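Local structure of putative S41 protease (Bacteroides fragilis NCTC 9343, 3K50) at residues A[28-33]-A[265-270]; A[61-66]-A[342-347]; A[68-73]-A[168-173]; A[104-109]-A[161-166]; A[318-323]-A[365-370]. The protein is probably a serine peptidase of family S41 that carries a PDZ domain, its substrates being undetermined. All blocks are in the same frame, centred on the assembly; numbering follows the deposited sequence. Where two conformers were deposited one is given.

Interaction 1: A[28-33]-A[265-270]; sequences LWYRDM and SDKRVE
D266 OD2 is gripped by two nitrogens of R31, NE at 3.1 Å and NH2 at 2.9 Å, which come side-on in the guanidinium plane and reach the oxygen from opposite faces of the carboxylate. The two flat groups stand nearly perpendicular, 81° apart, and both nitrogens share one carboxylate oxygen. The other, D266 OD1, lies at the edge of the Y30 ring and accepts a hydrogen bond from Y30 OH whose modelled length, 2.4 Å, is doubtfully short. K267 covers one face of that ring: its CD packs 3.8 Å from the ring centroid, and NZ, 4.0 Å from the centroid, adds a cation-pi contact while hydrogen-bonding to R24 O. The opposite face carries R31 CG. D266 and K267 occupy the middle of a type I turn, S265 to R268, with S265 OG accepting from K267 N in an ST turn. This surface contact ties the loop after helix 18-26 to the turn between strands 258-263 and 273-276, beside strand 342-352, which L28 also touches.

Interaction 2: A[61-66]-A[342-347]; sequences SKIDSL and FILNLV
I63 lies against two neighbours on the opposite strand: its CG2 meets F342 CD1 at 3.9 Å and its CD1 meets L344 CD1 at 3.8 Å. With CG1 beside the backbone N (chi1 -56°) and CG2 beside the carbonyl carbon, the two branches of I63 part, CG2 toward the phenyl ring and CG1 carrying CD1 to the leucine. Residues of helices 18-26 and 45-52 cover this apolar face, with P45 touching both I63 and F342. The pairing between the strands is antiparallel. K62 and N345 form one hydrogen-bonded pair, D64 and I343 the next, and I63 with L344 makes the non-hydrogen-bonded pair between them. Strand 62-65 thereby joins an antiparallel sheet through strand 342-352, linking the N-terminal part of the chain to the S41 peptidase region. The bond from D64 N to I343 O is nearly straight, 174° at the hydrogen. On the other face K62 and N345 run side by side, and K62, bent at its last torsion (chi4 63°), brings NZ to D64 OD2 at 2.6 Å in a salt bridge within its own strand. Past the end of strand 62-65 the L66 and I343 side chains cross at about a right angle, their CD1 atoms 3.8 Å apart. At the far end S61 OG accepts from V347 N at 3.1 Å and also hydrogen-bonds to D57.

Interaction 3: A[68-73]-A[168-173]; sequences DEPIPS and SRSLVD
S170 and S73, which bury the most surface in this contact, work at its two ends, and P70 and L171 fill in beside them. The hydroxyl of S170 swings away from its own backbone N (chi1 -179°) and donates to P70 O at 2.8 Å, in the carbonyl plane and on a lone pair. The same OG rests 3.2 Å from P70 CD, while the extended E69 side chain lies alongside, its OE1 3.5 Å from S170 CB. P70 also places CG 3.4 Å from L171 O, and its ring thus touches two consecutive residues of the other segment.

S73 instead uses its backbone. S73 N donates to R169 O at 2.9 Å and R169 N donates back to S73 O, although both donors stand above the carbonyl planes, 46° and 38° out of them. L171 CD1 comes 3.7 Å from S73 OG. A water knits the middle: it donates to I71 O, accepts from L171 N and hydrogen-bonds to S73 OG. Outside the pair, R169 makes a salt bridge to E105, and S168 OG hydrogen-bonds to G133 N. The S73-R169 pair is a single antiparallel beta bridge between two otherwise irregular linkers, one leading into strand 76-82 and the other following strand 154-165, the two outermost strands of the five-stranded antiparallel sheet that includes the PDZ-family region.

Interaction 4: A[104-109]-A[161-166]; sequences EEAGLQ and GETTMP
A single hydrogen bond crosses this contact, from T163 OG1 to A106 O, the donor tilted 18° from the carbonyl plane; its modelled length of 2.5 Å is shorter than usual and says little about its strength. A chi1 of -174° sets OG1 beside the T163 carbonyl carbon and aims it at A106 O, while T163 CG2 settles 3.4 Å from the same oxygen. The helix is ending here: G107, with positive phi, closes a Schellman motif, and A106 O becomes an acceptor for the strand.

Apolar packing supplies most of the rest. A106, the residue with the most area buried here, sets its CB 3.7 Å from T164 O and 4.0 Å from M165 CB. Selenomethionine M165, extended through chi2 (167°), brings SE within 4.2 Å of L108 CD1, and these two side chains cross at about a right angle.

At the rim a carboxylate meets a proline ring. E105 OE1 lies 3.4 Å from P166 CG, and E105 OE2 forms a salt bridge to R169. The end of helix 102-105 and the loop after it, in the PDZ-family region, pack on strand 154-165, outermost in its antiparallel sheet; I140 of the adjacent strand 136-146 touches L108 and T163.

Interaction 5: A[318-323]-A[365-370]; sequences VVLIGT and KPTYEY
The Y368 ring meets V319 at its edge, where V319 CG1 lies in the ring plane 3.8 Å from CE1. I321 CG1 approaches the same ring obliquely, with Y368 CD1 4.3 Å away. The second ring, that of Y370, runs alongside I321 and points the same way, its CD1 4.0 Å from I321 CG2. Helix 388-398 covers this apolar side, A393 and I396 touching I321, I396 touching Y368 and L389 touching Y370.

Between the two backbones the pairing is parallel, I321 with Y368 and G322 with E369. Strand 368-369 is thereby the outermost strand of the mixed sheet in the S41 peptidase region, whose clan is that of ClpP and crotonase, and strand 317-322 lies between it and strand 292-297. Y368 N donates to L320 O, and G322 N to Y368 O at 3.2 Å. Y370 N completes the ladder to G322 O, tilted 33° from the carbonyl plane. The ladder is opened by a side chain: T367 OG1, beside its own backbone N (chi1 -40°), takes the hydrogen of L320 N at 3.0 Å. T367 N adds a weak bond to L320 O. P366 packs against the strand end, with CG 3.3 Å from G322 O. Beyond it T323 CG2 touches Y370 O at 3.7 Å and E369 OE2 at 4.0 Å.

Interactions 1 and 2 meet directly through L28 and V347, and strand 342-352 is touched by both the loop after helix 18-26 and strand 62-65. Interactions 1 and 3 lie at the surface, whereas 2, 4 and 5 are partly buried. The first is charged and aromatic; the second is a strand ladder with an apolar face against helices. Interactions 3 and 4 are joined by the E105-R169 salt bridge: a pairing of linkers that includes a water, beside a helix end packed on an edge strand through alanine, threonine, proline and selenomethionine. Interaction 5 stands apart, with nearest atoms about 18 to 19 Å from the others. Like interaction 2 it extends a sheet, but in parallel rather than antiparallel fashion.

Interaction 1: A[28-33]-A[265-270]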
# COMPACT_ATOMS: atom_id res chain seq x y z
N LEU A 28 -0.19 -6.66 -21.85
CA LEU A 28 -0.71 -5.44 -22.44
C LEU A 28 0.16 -5.04 -23.61
O LEU A 28 -0.35 -4.73 -24.69
CB LEU A 28 -0.76 -4.26 -21.46
CG LEU A 28 -1.33 -2.93 -21.97
CD1 LEU A 28 -2.79 -3.02 -22.44
CD2 LEU A 28 -1.16 -1.84 -20.94
N TRP A 29 1.47 -5.08 -23.38
CA TRP A 29 2.44 -4.58 -24.34
C TRP A 29 3.17 -5.69 -25.10
O TRP A 29 4.35 -5.61 -25.37
CB TRP A 29 3.46 -3.71 -23.56
CG TRP A 29 2.91 -2.44 -22.97
CD1 TRP A 29 2.13 -1.54 -23.62
CD2 TRP A 29 3.13 -1.88 -21.65
NE1 TRP A 29 1.81 -0.51 -22.80
CE2 TRP A 29 2.41 -0.68 -21.59
CE3 TRP A 29 3.80 -2.30 -20.51
CZ2 TRP A 29 2.39 0.14 -20.47
CZ3 TRP A 29 3.78 -1.50 -19.38
CH2 TRP A 29 3.09 -0.30 -19.36
N TYR A 30 2.46 -6.74 -25.46
CA TYR A 30 3.12 -7.86 -26.12
C TYR A 30 3.81 -7.40 -27.42
O TYR A 30 4.82 -7.93 -27.80
CB TYR A 30 2.13 -9.00 -26.39
CG TYR A 30 1.18 -8.78 -27.55
CD1 TYR A 30 -0.03 -8.15 -27.38
CD2 TYR A 30 1.53 -9.20 -28.84
CE1 TYR A 30 -0.86 -7.90 -28.48
CE2 TYR A 30 0.69 -8.97 -29.94
CZ TYR A 30 -0.50 -8.35 -29.76
OH TYR A 30 -1.32 -8.13 -30.85
N ARG A 31 3.26 -6.43 -28.11
CA ARG A 31 3.85 -6.00 -29.37
C ARG A 31 5.21 -5.32 -29.23
O ARG A 31 5.94 -5.17 -30.22
CB ARG A 31 2.90 -5.03 -30.07
CG ARG A 31 1.64 -5.64 -30.66
CD ARG A 31 0.85 -4.52 -31.34
NE ARG A 31 -0.33 -5.04 -32.00
CZ ARG A 31 -0.33 -5.63 -33.20
NH1 ARG A 31 0.78 -5.77 -33.88
NH2 ARG A 31 -1.46 -6.10 -33.71
N ASP A 32 5.50 -4.86 -28.02
CA ASP A 32 6.71 -4.11 -27.70
C ASP A 32 7.72 -4.96 -26.93
O ASP A 32 8.71 -4.44 -26.43
CB ASP A 32 6.31 -2.85 -26.91
CG ASP A 32 5.54 -1.88 -27.75
OD1 ASP A 32 6.08 -1.44 -28.78
OD2 ASP A 32 4.39 -1.57 -27.39
N MSE A 33 7.50 -6.26 -26.87
CA MSE A 33 8.52 -7.13 -26.32
C MSE A 33 9.64 -7.27 -27.33
O MSE A 33 9.41 -7.14 -28.53
CB MSE A 33 7.98 -8.54 -26.03
CG MSE A 33 6.96 -8.61 -24.90
SE MSE A 33 6.02 -10.31 -24.81
CE MSE A 33 7.57 -11.48 -24.42
N SER A 265 -5.03 -5.49 -24.44
CA SER A 265 -4.36 -5.42 -25.76
C SER A 265 -5.34 -5.86 -26.83
O SER A 265 -6.41 -6.33 -26.51
CB SER A 265 -3.17 -6.37 -25.81
OG SER A 265 -3.64 -7.74 -25.95
N ASP A 266 -4.96 -5.73 -28.10
CA ASP A 266 -5.84 -6.17 -29.19
C ASP A 266 -6.10 -7.68 -29.24
O ASP A 266 -6.93 -8.10 -29.99
CB ASP A 266 -5.41 -5.63 -30.55
CG ASP A 266 -3.97 -5.99 -30.96
OD1 ASP A 266 -3.38 -6.96 -30.46
OD2 ASP A 266 -3.45 -5.25 -31.83
N LYS A 267 -5.42 -8.48 -28.44
CA LYS A 267 -5.67 -9.89 -28.35
C LYS A 267 -6.64 -10.21 -27.22
O LYS A 267 -7.02 -11.36 -27.09
CB LYS A 267 -4.38 -10.68 -28.01
CG LYS A 267 -3.37 -10.91 -29.14
CD LYS A 267 -2.10 -11.47 -28.56
CE LYS A 267 -1.26 -12.17 -29.60
NZ LYS A 267 0.05 -12.56 -29.05
N ARG A 268 -6.91 -9.25 -26.32
CA ARG A 268 -7.73 -9.52 -25.14
C ARG A 268 -8.88 -8.52 -24.93
O ARG A 268 -9.23 -8.14 -23.81
CB ARG A 268 -6.82 -9.64 -23.91
CG ARG A 268 -5.96 -10.93 -23.83
CD ARG A 268 -6.85 -12.18 -23.53
NE ARG A 268 -6.13 -13.46 -23.51
CZ ARG A 268 -6.72 -14.66 -23.34
NH1 ARG A 268 -8.03 -14.78 -23.16
NH2 ARG A 268 -5.99 -15.76 -23.34
N VAL A 269 -9.50 -8.14 -26.05
CA VAL A 269 -10.68 -7.22 -26.09
C VAL A 269 -11.84 -7.75 -25.24
O VAL A 269 -12.53 -6.98 -24.56
CB VAL A 269 -11.21 -6.93 -27.55
CG1 VAL A 269 -11.79 -8.20 -28.26
CG2 VAL A 269 -12.27 -5.85 -27.52
N GLU A 270 -12.04 -9.06 -25.29
CA GLU A 270 -13.04 -9.78 -24.49
C GLU A 270 -12.96 -9.42 -23.02
O GLU A 270 -14.01 -9.40 -22.34
CB GLU A 270 -12.86 -11.31 -24.64
CG GLU A 270 -11.51 -11.82 -23.91
CD GLU A 270 -10.75 -12.98 -24.59
OE1 GLU A 270 -11.04 -14.17 -24.28
OE2 GLU A 270 -9.80 -12.69 -25.37

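Interaction 2: A[61-66]-A[342-347]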
# COMPACT_ATOMS: atom_id res chain seq x y z
N SER A 61 5.42 -5.07 -13.89
CA SER A 61 5.36 -6.51 -13.88
C SER A 61 6.44 -7.04 -12.98
O SER A 61 7.55 -6.54 -12.96
CB SER A 61 5.59 -7.05 -15.29
OG SER A 61 4.60 -6.58 -16.15
N LYS A 62 6.14 -8.13 -12.26
CA LYS A 62 7.15 -8.69 -11.37
C LYS A 62 6.87 -10.14 -10.97
O LYS A 62 5.75 -10.63 -11.10
CB LYS A 62 7.24 -7.87 -10.10
CG LYS A 62 6.01 -7.82 -9.31
CD LYS A 62 6.08 -6.63 -8.33
CE LYS A 62 4.90 -6.60 -7.35
NZ LYS A 62 4.86 -7.81 -6.44
N ILE A 63 7.92 -10.81 -10.50
CA ILE A 63 7.85 -12.20 -10.04
C ILE A 63 7.73 -12.19 -8.52
O ILE A 63 8.45 -11.45 -7.83
CB ILE A 63 9.10 -13.03 -10.45
CG1 ILE A 63 9.35 -13.00 -11.97
CG2 ILE A 63 9.01 -14.48 -9.86
CD1 ILE A 63 8.19 -13.54 -12.86
N ASP A 64 6.81 -12.99 -8.02
CA ASP A 64 6.60 -13.23 -6.60
C ASP A 64 6.56 -14.74 -6.34
O ASP A 64 6.01 -15.53 -7.13
CB ASP A 64 5.31 -12.60 -6.13
CG ASP A 64 5.44 -11.09 -5.95
OD1 ASP A 64 6.42 -10.63 -5.33
OD2 ASP A 64 4.55 -10.36 -6.41
N SER A 65 7.14 -15.15 -5.22
CA SER A 65 7.17 -16.55 -4.86
C SER A 65 5.79 -17.02 -4.44
O SER A 65 4.97 -16.23 -3.99
CB SER A 65 8.18 -16.82 -3.73
OG SER A 65 9.51 -16.71 -4.23
N LEU A 66 5.53 -18.31 -4.68
CA LEU A 66 4.29 -18.91 -4.26
C LEU A 66 4.64 -19.59 -2.94
O LEU A 66 5.35 -20.58 -2.95
CB LEU A 66 3.84 -19.94 -5.27
CG LEU A 66 2.43 -20.50 -5.05
CD1 LEU A 66 1.36 -19.42 -5.25
CD2 LEU A 66 2.23 -21.64 -6.01
N PHE A 342 5.95 -20.10 -8.81
CA PHE A 342 6.10 -18.66 -8.70
C PHE A 342 4.87 -18.06 -9.36
O PHE A 342 4.12 -18.73 -10.06
CB PHE A 342 7.39 -18.14 -9.34
CG PHE A 342 7.46 -18.28 -10.84
CD1 PHE A 342 7.00 -17.27 -11.68
CD2 PHE A 342 8.09 -19.37 -11.41
CE1 PHE A 342 7.14 -17.37 -13.06
CE2 PHE A 342 8.23 -19.50 -12.77
CZ PHE A 342 7.76 -18.50 -13.61
N ILE A 343 4.68 -16.79 -9.08
CA ILE A 343 3.57 -16.00 -9.62
C ILE A 343 4.17 -14.88 -10.44
O ILE A 343 5.09 -14.17 -9.96
CB ILE A 343 2.75 -15.33 -8.51
CG1 ILE A 343 2.16 -16.36 -7.53
CG2 ILE A 343 1.62 -14.45 -9.15
CD1 ILE A 343 1.66 -15.73 -6.26
N LEU A 344 3.66 -14.75 -11.68
CA LEU A 344 3.97 -13.66 -12.62
C LEU A 344 2.85 -12.65 -12.50
O LEU A 344 1.71 -12.96 -12.86
CB LEU A 344 4.01 -14.15 -14.05
CG LEU A 344 4.10 -13.10 -15.19
CD1 LEU A 344 5.31 -12.17 -14.92
CD2 LEU A 344 4.23 -13.75 -16.57
N ASN A 345 3.14 -11.50 -11.88
CA ASN A 345 2.21 -10.39 -11.77
C ASN A 345 2.49 -9.56 -13.02
O ASN A 345 3.49 -8.85 -13.08
CB ASN A 345 2.42 -9.62 -10.49
CG ASN A 345 1.90 -10.38 -9.25
OD1 ASN A 345 2.67 -10.84 -8.40
ND2 ASN A 345 0.60 -10.57 -9.21
N LEU A 346 1.65 -9.76 -14.04
CA LEU A 346 1.86 -9.16 -15.36
C LEU A 346 0.94 -7.98 -15.71
O LEU A 346 -0.24 -8.04 -15.44
CB LEU A 346 1.66 -10.26 -16.38
CG LEU A 346 1.91 -9.96 -17.87
CD1 LEU A 346 3.38 -9.77 -18.11
CD2 LEU A 346 1.35 -11.19 -18.69
N VAL A 347 1.49 -6.92 -16.30
CA VAL A 347 0.65 -5.82 -16.80
C VAL A 347 -0.28 -6.40 -17.87
O VAL A 347 0.19 -6.93 -18.89
CB VAL A 347 1.47 -4.65 -17.40
CG1 VAL A 347 0.56 -3.60 -18.03
CG2 VAL A 347 2.33 -4.02 -16.36

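Interaction 3: A[68-73]-A[168-173]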
# COMPACT_ATOMS: atom_id res chain seq x y z
N ASP A 68 3.54 -21.40 0.88
CA ASP A 68 2.48 -22.13 1.58
C ASP A 68 1.83 -21.24 2.63
O ASP A 68 0.61 -21.28 2.81
CB ASP A 68 3.01 -23.43 2.20
CG ASP A 68 3.26 -24.51 1.15
OD1 ASP A 68 2.61 -24.45 0.09
OD2 ASP A 68 4.07 -25.44 1.38
N GLU A 69 2.63 -20.41 3.31
CA GLU A 69 2.14 -19.45 4.28
C GLU A 69 3.04 -18.24 4.20
O GLU A 69 4.12 -18.33 3.63
CB GLU A 69 2.14 -20.03 5.69
CG GLU A 69 3.51 -20.39 6.23
CD GLU A 69 3.48 -20.94 7.66
OE1 GLU A 69 2.38 -21.09 8.26
OE2 GLU A 69 4.57 -21.21 8.21
N PRO A 70 2.59 -17.07 4.72
CA PRO A 70 3.54 -15.94 4.74
C PRO A 70 4.82 -16.22 5.53
O PRO A 70 4.79 -16.91 6.57
CB PRO A 70 2.72 -14.80 5.39
CG PRO A 70 1.26 -15.15 5.11
CD PRO A 70 1.24 -16.68 5.19
N ILE A 71 5.94 -15.69 5.05
CA ILE A 71 7.21 -15.89 5.72
C ILE A 71 7.01 -15.42 7.16
O ILE A 71 6.42 -14.36 7.38
CB ILE A 71 8.33 -15.08 5.06
CG1 ILE A 71 8.64 -15.62 3.65
CG2 ILE A 71 9.60 -15.18 5.91
CD1 ILE A 71 9.31 -14.63 2.70
N PRO A 72 7.43 -16.21 8.15
CA PRO A 72 7.23 -15.74 9.54
C PRO A 72 7.90 -14.41 9.86
O PRO A 72 8.94 -14.08 9.27
CB PRO A 72 7.81 -16.86 10.40
CG PRO A 72 7.91 -18.04 9.52
CD PRO A 72 8.04 -17.55 8.09
N SER A 73 7.30 -13.65 10.77
CA SER A 73 7.82 -12.31 11.12
C SER A 73 7.30 -11.88 12.47
O SER A 73 6.42 -12.53 13.02
CB SER A 73 7.46 -11.25 10.06
OG SER A 73 6.07 -10.95 10.02
N SER A 168 8.86 -14.89 16.36
CA SER A 168 8.13 -14.61 15.15
C SER A 168 7.21 -15.76 14.73
O SER A 168 7.39 -16.89 15.14
CB SER A 168 9.10 -14.32 14.02
OG SER A 168 10.09 -15.30 13.89
N ARG A 169 6.22 -15.45 13.90
CA ARG A 169 5.31 -16.49 13.41
C ARG A 169 4.69 -16.00 12.15
O ARG A 169 4.91 -14.87 11.80
CB ARG A 169 4.28 -16.90 14.46
CG ARG A 169 3.39 -15.84 14.94
CD ARG A 169 2.69 -16.34 16.18
NE ARG A 169 1.75 -15.30 16.55
CZ ARG A 169 1.77 -14.55 17.65
NH1 ARG A 169 2.64 -14.70 18.66
NH2 ARG A 169 0.84 -13.64 17.74
N SER A 170 4.04 -16.89 11.40
CA SER A 170 3.44 -16.54 10.11
C SER A 170 2.19 -15.71 10.39
O SER A 170 1.29 -16.19 11.07
CB SER A 170 3.09 -17.82 9.33
OG SER A 170 2.53 -17.47 8.06
N LEU A 171 2.13 -14.49 9.86
CA LEU A 171 1.02 -13.56 10.16
C LEU A 171 0.20 -13.16 8.95
O LEU A 171 0.69 -13.11 7.82
CB LEU A 171 1.56 -12.26 10.76
CG LEU A 171 2.42 -12.38 12.01
CD1 LEU A 171 3.15 -11.06 12.27
CD2 LEU A 171 1.63 -12.86 13.23
N VAL A 172 -1.05 -12.83 9.21
CA VAL A 172 -1.92 -12.34 8.18
C VAL A 172 -2.35 -10.94 8.61
O VAL A 172 -2.92 -10.76 9.69
CB VAL A 172 -3.13 -13.23 8.01
CG1 VAL A 172 -4.22 -12.50 7.18
CG2 VAL A 172 -2.69 -14.51 7.33
N ASP A 173 -2.04 -9.95 7.78
CA ASP A 173 -2.37 -8.57 8.10
C ASP A 173 -3.65 -8.14 7.38
O ASP A 173 -3.75 -8.27 6.17
CB ASP A 173 -1.20 -7.62 7.72
CG ASP A 173 -1.43 -6.18 8.21
OD1 ASP A 173 -1.99 -6.03 9.31
OD2 ASP A 173 -1.08 -5.20 7.53
O HOH W 1 4.38 -13.20 8.66

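Interaction 4: A[104-109]-A[161-166]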
# COMPACT_ATOMS: atom_id res chain seq x y z
N GLU A 104 2.83 -6.46 18.69
CA GLU A 104 1.68 -5.92 19.40
C GLU A 104 1.57 -6.49 20.83
O GLU A 104 1.27 -5.75 21.78
CB GLU A 104 0.39 -6.17 18.66
CG GLU A 104 -0.74 -5.37 19.27
CD GLU A 104 -1.99 -5.44 18.46
OE1 GLU A 104 -2.62 -6.52 18.50
OE2 GLU A 104 -2.34 -4.42 17.81
N GLU A 105 1.86 -7.78 20.97
CA GLU A 105 1.86 -8.42 22.27
C GLU A 105 2.98 -7.85 23.13
O GLU A 105 2.84 -7.81 24.37
CB GLU A 105 2.01 -9.95 22.12
CG GLU A 105 0.80 -10.57 21.38
CD GLU A 105 1.03 -11.96 20.82
OE1 GLU A 105 2.14 -12.54 20.98
OE2 GLU A 105 0.06 -12.46 20.19
N ALA A 106 4.08 -7.41 22.50
CA ALA A 106 5.20 -6.81 23.21
C ALA A 106 4.90 -5.40 23.74
O ALA A 106 5.73 -4.83 24.47
CB ALA A 106 6.40 -6.74 22.30
N GLY A 107 3.76 -4.83 23.34
CA GLY A 107 3.33 -3.48 23.72
C GLY A 107 3.88 -2.41 22.78
O GLY A 107 3.95 -1.23 23.14
N LEU A 108 4.27 -2.81 21.58
CA LEU A 108 4.91 -1.88 20.66
C LEU A 108 3.88 -1.14 19.82
O LEU A 108 2.80 -1.65 19.51
CB LEU A 108 5.94 -2.58 19.78
CG LEU A 108 7.19 -3.24 20.39
CD1 LEU A 108 7.91 -4.00 19.30
CD2 LEU A 108 8.10 -2.20 21.01
N GLN A 109 4.24 0.09 19.45
CA GLN A 109 3.38 0.95 18.69
C GLN A 109 4.21 1.76 17.72
O GLN A 109 5.38 2.00 17.96
CB GLN A 109 2.72 2.00 19.61
CG GLN A 109 1.81 1.47 20.66
CD GLN A 109 1.07 2.58 21.33
OE1 GLN A 109 0.25 3.27 20.71
NE2 GLN A 109 1.36 2.79 22.59
N GLY A 161 12.02 2.30 28.49
CA GLY A 161 11.75 1.01 29.11
C GLY A 161 12.21 -0.21 28.34
O GLY A 161 13.07 -0.13 27.46
N GLU A 162 11.66 -1.36 28.73
CA GLU A 162 11.97 -2.65 28.12
C GLU A 162 10.73 -3.54 27.95
O GLU A 162 9.73 -3.40 28.64
CB GLU A 162 12.98 -3.39 28.97
CG GLU A 162 14.34 -2.67 29.09
CD GLU A 162 15.25 -3.25 30.18
OE1 GLU A 162 14.76 -3.81 31.19
OE2 GLU A 162 16.49 -3.11 30.02
N THR A 163 10.80 -4.46 27.01
CA THR A 163 9.74 -5.41 26.85
C THR A 163 10.29 -6.68 26.26
O THR A 163 11.42 -6.71 25.71
CB THR A 163 8.63 -4.86 25.94
OG1 THR A 163 7.54 -5.78 25.93
CG2 THR A 163 9.15 -4.68 24.52
N THR A 164 9.49 -7.74 26.41
CA THR A 164 9.80 -9.06 25.86
C THR A 164 8.93 -9.29 24.64
O THR A 164 7.70 -9.21 24.75
CB THR A 164 9.50 -10.15 26.88
OG1 THR A 164 10.29 -9.88 28.04
CG2 THR A 164 9.83 -11.54 26.32
N MSE A 165 9.56 -9.57 23.49
CA MSE A 165 8.84 -9.81 22.26
C MSE A 165 8.83 -11.29 21.96
O MSE A 165 9.89 -11.91 21.86
CB MSE A 165 9.45 -9.06 21.07
CG MSE A 165 8.58 -9.16 19.87
SE MSE A 165 9.07 -7.94 18.49
CE MSE A 165 10.90 -8.52 18.21
N PRO A 166 7.64 -11.88 21.77
CA PRO A 166 7.63 -13.33 21.50
C PRO A 166 8.23 -13.68 20.15
O PRO A 166 8.48 -12.77 19.32
CB PRO A 166 6.13 -13.70 21.55
CG PRO A 166 5.40 -12.49 21.99
CD PRO A 166 6.30 -11.29 21.81

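Interaction 5: A[318-323]-A[365-370]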
# COMPACT_ATOMS: atom_id res chain seq x y z
N VAL A 318 -10.18 16.03 -4.68
CA VAL A 318 -9.28 15.05 -4.10
C VAL A 318 -8.02 15.84 -3.69
O VAL A 318 -7.41 16.48 -4.53
CB VAL A 318 -8.90 13.96 -5.13
CG1 VAL A 318 -7.92 12.96 -4.51
CG2 VAL A 318 -10.11 13.24 -5.59
N VAL A 319 -7.64 15.83 -2.41
CA VAL A 319 -6.49 16.58 -1.96
C VAL A 319 -5.48 15.58 -1.51
O VAL A 319 -5.77 14.79 -0.65
CB VAL A 319 -6.87 17.52 -0.77
CG1 VAL A 319 -5.63 18.13 -0.13
CG2 VAL A 319 -7.94 18.62 -1.21
N LEU A 320 -4.29 15.64 -2.08
CA LEU A 320 -3.20 14.74 -1.81
C LEU A 320 -2.20 15.38 -0.88
O LEU A 320 -1.73 16.46 -1.16
CB LEU A 320 -2.51 14.32 -3.11
CG LEU A 320 -3.39 13.65 -4.17
CD1 LEU A 320 -2.52 13.28 -5.37
CD2 LEU A 320 -4.14 12.44 -3.58
N ILE A 321 -1.91 14.69 0.23
CA ILE A 321 -1.00 15.14 1.28
C ILE A 321 0.03 14.08 1.54
O ILE A 321 -0.31 12.93 1.74
CB ILE A 321 -1.79 15.45 2.58
CG1 ILE A 321 -2.69 16.67 2.39
CG2 ILE A 321 -0.82 15.76 3.80
CD1 ILE A 321 -3.70 16.84 3.52
N GLY A 322 1.32 14.43 1.47
CA GLY A 322 2.39 13.42 1.71
C GLY A 322 3.48 13.60 0.69
O GLY A 322 3.89 14.71 0.47
N THR A 323 3.90 12.51 0.02
CA THR A 323 4.96 12.56 -0.99
C THR A 323 4.42 11.91 -2.26
O THR A 323 3.40 11.26 -2.22
CB THR A 323 6.28 11.94 -0.51
OG1 THR A 323 6.08 10.61 -0.04
CG2 THR A 323 6.96 12.81 0.62
N LYS A 365 1.88 13.99 -7.87
CA LYS A 365 2.52 14.94 -6.99
C LYS A 365 1.55 15.37 -5.89
O LYS A 365 0.39 15.63 -6.15
CB LYS A 365 2.98 16.14 -7.81
CG LYS A 365 3.87 17.07 -7.03
CD LYS A 365 4.52 18.21 -7.87
CE LYS A 365 3.70 19.51 -7.89
NZ LYS A 365 4.54 20.73 -8.27
N PRO A 366 2.01 15.47 -4.67
CA PRO A 366 1.01 15.89 -3.69
C PRO A 366 0.58 17.36 -3.84
O PRO A 366 1.36 18.19 -4.33
CB PRO A 366 1.74 15.70 -2.33
CG PRO A 366 3.17 15.79 -2.60
CD PRO A 366 3.34 15.21 -4.04
N THR A 367 -0.63 17.66 -3.40
CA THR A 367 -1.13 19.02 -3.31
C THR A 367 -0.31 19.74 -2.24
O THR A 367 0.09 20.90 -2.41
CB THR A 367 -2.65 19.07 -2.95
OG1 THR A 367 -3.38 18.04 -3.64
CG2 THR A 367 -3.26 20.47 -3.26
N TYR A 368 -0.04 19.07 -1.13
CA TYR A 368 0.78 19.63 -0.10
C TYR A 368 1.85 18.61 0.30
O TYR A 368 1.53 17.53 0.84
CB TYR A 368 -0.07 19.99 1.12
CG TYR A 368 -1.22 20.93 0.82
CD1 TYR A 368 -2.44 20.45 0.39
CD2 TYR A 368 -1.08 22.29 0.96
CE1 TYR A 368 -3.47 21.27 0.08
CE2 TYR A 368 -2.14 23.14 0.68
CZ TYR A 368 -3.35 22.62 0.22
OH TYR A 368 -4.44 23.43 -0.07
N GLU A 369 3.12 18.95 0.12
CA GLU A 369 4.19 17.99 0.39
C GLU A 369 4.64 17.95 1.84
O GLU A 369 5.09 18.98 2.38
CB GLU A 369 5.41 18.20 -0.53
CG GLU A 369 6.40 17.06 -0.37
CD GLU A 369 7.48 16.99 -1.41
OE1 GLU A 369 7.53 17.82 -2.35
OE2 GLU A 369 8.29 16.06 -1.27
N TYR A 370 4.49 16.76 2.44
CA TYR A 370 4.89 16.47 3.80
C TYR A 370 5.61 15.12 3.83
O TYR A 370 5.01 14.09 3.52
CB TYR A 370 3.67 16.38 4.72
CG TYR A 370 3.11 17.70 5.13
CD1 TYR A 370 2.17 18.37 4.35
CD2 TYR A 370 3.50 18.29 6.34
CE1 TYR A 370 1.66 19.60 4.73
CE2 TYR A 370 3.02 19.52 6.71
CZ TYR A 370 2.09 20.17 5.90
OH TYR A 370 1.59 21.38 6.27